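Local coordinates for xyloglucan-specific endo-beta-1,4-glucanase GH12 (Aspergillus niveus, PDB 4NPR), which probably hydrolyses internal beta-1,4-glucosidic linkages of the plant polysaccharide xyloglucan with retention of the anomeric configuration, at residues A[52-58]-A[71-77]. Numbering follows the deposited sequence.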
loop_
_atom_site.group_PDB
_atom_site.type_symbol
_atom_site.label_atom_id
_atom_site.label_comp_id
_atom_site.label_asym_id
_atom_site.label_seq_id
_atom_site.Cartn_x
_atom_site.Cartn_y
_atom_site.Cartn_z
ATOM N N THR A 52 -12.207 19.170 -2.618
ATOM C CA THR A 52 -13.021 20.341 -2.373
ATOM C C THR A 52 -13.299 20.441 -0.878
ATOM O O THR A 52 -13.604 21.494 -0.397
ATOM C CB THR A 52 -14.373 20.242 -3.113
ATOM O OG1 THR A 52 -15.068 19.059 -2.695
ATOM C CG2 THR A 52 -14.163 20.138 -4.582
ATOM N N SER A 53 -13.122 19.350 -0.142
ATOM C CA SER A 53 -13.736 19.177 1.174
ATOM C C SER A 53 -13.115 17.934 1.900
ATOM O O SER A 53 -12.692 17.001 1.263
ATOM C CB SER A 53 -15.264 19.062 0.855
ATOM O OG SER A 53 -16.069 18.386 1.785
ATOM N N GLY A 54 -13.008 17.940 3.216
ATOM C CA GLY A 54 -12.687 16.712 3.963
ATOM C C GLY A 54 -11.513 16.814 4.930
ATOM O O GLY A 54 -10.831 17.828 5.008
ATOM N N SER A 55 -11.267 15.746 5.674
ATOM C CA SER A 55 -10.069 15.672 6.487
ATOM C C SER A 55 -9.836 14.221 6.856
ATOM O O SER A 55 -10.600 13.351 6.439
ATOM C CB SER A 55 -10.157 16.581 7.722
ATOM O OG SER A 55 -11.241 16.260 8.602
ATOM N N GLN A 56 -8.776 13.953 7.603
ATOM C CA GLN A 56 -8.426 12.593 7.943
ATOM C C GLN A 56 -7.458 12.567 9.095
ATOM O O GLN A 56 -6.494 13.301 9.060
ATOM C CB GLN A 56 -7.765 11.915 6.738
ATOM C CG GLN A 56 -7.086 10.573 7.000
ATOM C CD GLN A 56 -6.767 9.885 5.704
ATOM O OE1 GLN A 56 -7.020 10.440 4.618
ATOM N NE2 GLN A 56 -6.212 8.659 5.787
ATOM N N CYS A 57 -7.737 11.675 10.061
ATOM C CA CYS A 57 -6.914 11.420 11.256
ATOM C C CYS A 57 -6.546 9.955 11.367
ATOM O O CYS A 57 -7.359 9.056 11.136
ATOM C CB CYS A 57 -7.660 11.803 12.540
ATOM S SG CYS A 57 -8.242 13.517 12.537
ATOM N N THR A 58 -5.307 9.721 11.752
ATOM C CA THR A 58 -4.751 8.383 11.837
ATOM C C THR A 58 -4.441 8.082 13.296
ATOM O O THR A 58 -4.003 8.955 14.043
ATOM C CB THR A 58 -3.509 8.313 10.929
ATOM O OG1 THR A 58 -3.946 8.281 9.581
ATOM C CG2 THR A 58 -2.679 7.082 11.162
ATOM N N ASN A 71 -5.500 2.565 13.027
ATOM C CA ASN A 71 -6.579 2.944 12.138
ATOM C C ASN A 71 -6.488 4.359 11.602
ATOM O O ASN A 71 -5.702 5.199 12.071
ATOM C CB ASN A 71 -7.936 2.770 12.826
ATOM C CG ASN A 71 -8.231 3.861 13.841
ATOM O OD1 ASN A 71 -8.234 5.068 13.521
ATOM N ND2 ASN A 71 -8.507 3.440 15.084
ATOM N N THR A 72 -7.337 4.622 10.627
ATOM C CA THR A 72 -7.511 5.955 10.168
ATOM C C THR A 72 -8.985 6.235 9.832
ATOM O O THR A 72 -9.718 5.334 9.434
ATOM C CB THR A 72 -6.579 6.200 8.971
ATOM O OG1 THR A 72 -6.617 7.584 8.626
ATOM C CG2 THR A 72 -6.991 5.401 7.777
ATOM N N LYS A 73 -9.379 7.499 9.961
ATOM C CA LYS A 73 -10.740 7.925 9.793
ATOM C C LYS A 73 -10.747 9.112 8.909
ATOM O O LYS A 73 -9.889 9.978 9.045
ATOM C CB LYS A 73 -11.300 8.329 11.141
ATOM C CG LYS A 73 -11.313 7.150 12.094
ATOM C CD LYS A 73 -11.831 7.440 13.487
ATOM C CE LYS A 73 -12.066 6.102 14.187
ATOM N NZ LYS A 73 -11.611 6.148 15.601
ATOM N N TRP A 74 -11.728 9.193 8.020
ATOM C CA TRP A 74 -11.688 10.217 7.012
ATOM C C TRP A 74 -13.004 10.490 6.344
ATOM O O TRP A 74 -13.882 9.647 6.312
ATOM C CB TRP A 74 -10.612 9.891 5.929
ATOM C CG TRP A 74 -10.761 8.570 5.164
ATOM C CD1 TRP A 74 -10.140 7.381 5.452
ATOM C CD2 TRP A 74 -11.553 8.323 3.987
ATOM N NE1 TRP A 74 -10.502 6.411 4.546
ATOM C CE2 TRP A 74 -11.375 6.957 3.640
ATOM C CE3 TRP A 74 -12.369 9.114 3.196
ATOM C CZ2 TRP A 74 -11.976 6.382 2.530
ATOM C CZ3 TRP A 74 -12.997 8.525 2.081
ATOM C CH2 TRP A 74 -12.794 7.170 1.768
ATOM N N SER A 75 -13.126 11.708 5.825
ATOM C CA SER A 75 -14.121 12.034 4.841
ATOM C C SER A 75 -13.431 12.914 3.825
ATOM O O SER A 75 -12.674 13.804 4.204
ATOM C CB SER A 75 -15.255 12.839 5.458
ATOM O OG SER A 75 -15.880 12.118 6.503
ATOM N N TRP A 76 -13.715 12.661 2.543
ATOM C CA TRP A 76 -13.174 13.418 1.408
ATOM C C TRP A 76 -14.229 13.557 0.327
ATOM O O TRP A 76 -15.046 12.646 0.093
ATOM C CB TRP A 76 -11.970 12.702 0.796
ATOM C CG TRP A 76 -10.777 12.616 1.654
ATOM C CD1 TRP A 76 -10.229 11.505 2.147
ATOM C CD2 TRP A 76 -9.980 13.699 2.104
ATOM N NE1 TRP A 76 -9.130 11.805 2.904
ATOM C CE2 TRP A 76 -8.948 13.159 2.882
ATOM C CE3 TRP A 76 -10.039 15.072 1.924
ATOM C CZ2 TRP A 76 -7.974 13.943 3.492
ATOM C CZ3 TRP A 76 -9.060 15.876 2.536
ATOM C CH2 TRP A 76 -8.044 15.301 3.313
ATOM N N SER A 77 -14.218 14.695 -0.343
ATOM C CA SER A 77 -15.031 14.803 -1.540
ATOM C C SER A 77 -14.379 15.715 -2.543
ATOM O O SER A 77 -13.389 16.397 -2.208
ATOM C CB SER A 77 -16.445 15.209 -1.240
ATOM O OG SER A 77 -16.460 16.520 -0.775
HETATM O O HOH W 1 -7.881 7.663 13.853
#
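With CG of Q56 trans to the backbone N (chi1 168°) and the chain extended beyond it, the Q56 amide lies between W76 and T72. W76, whose chi1 of -66° sets CG beside its own backbone N, brings the indole across Q56 at about a right angle, and NE1 donates to Q56 OE1 at 3.0 Å within the ring plane. At the other end of the amide, Q56 NE2 donates to T72 OG1 (3.1 Å). S85 is a second partner of Q56 OE1, so both ends of this buried amide are held and its rotation is fixed. W74 runs alongside Q56, CB against CB at 3.6 Å, while its own NE1 bonds to Y112. Segments 52-58 and 71-77 belong to the two arms (strands 53-64 and 67-77) of a beta hairpin in the smaller sheet of the GH12 beta-jelly roll, and this row of side chains faces the other sheet, where P225 touches Q56, W74 and W76. Antiparallel backbone bonds join the arms, among them the reciprocal pair between C57 and K73, with K73 N to C57 O at 2.8 Å. G54 lies opposite W76, whose ring edge approaches S53 O (CE3 to O 3.3 Å) and whose face packs on S55 CA. T72 OG1 sits 2.9 Å from T58 OG1, which also bonds to N43. On the opposite face, C57 forms a disulfide with C28, just past the end of the neighbouring strand 25-27.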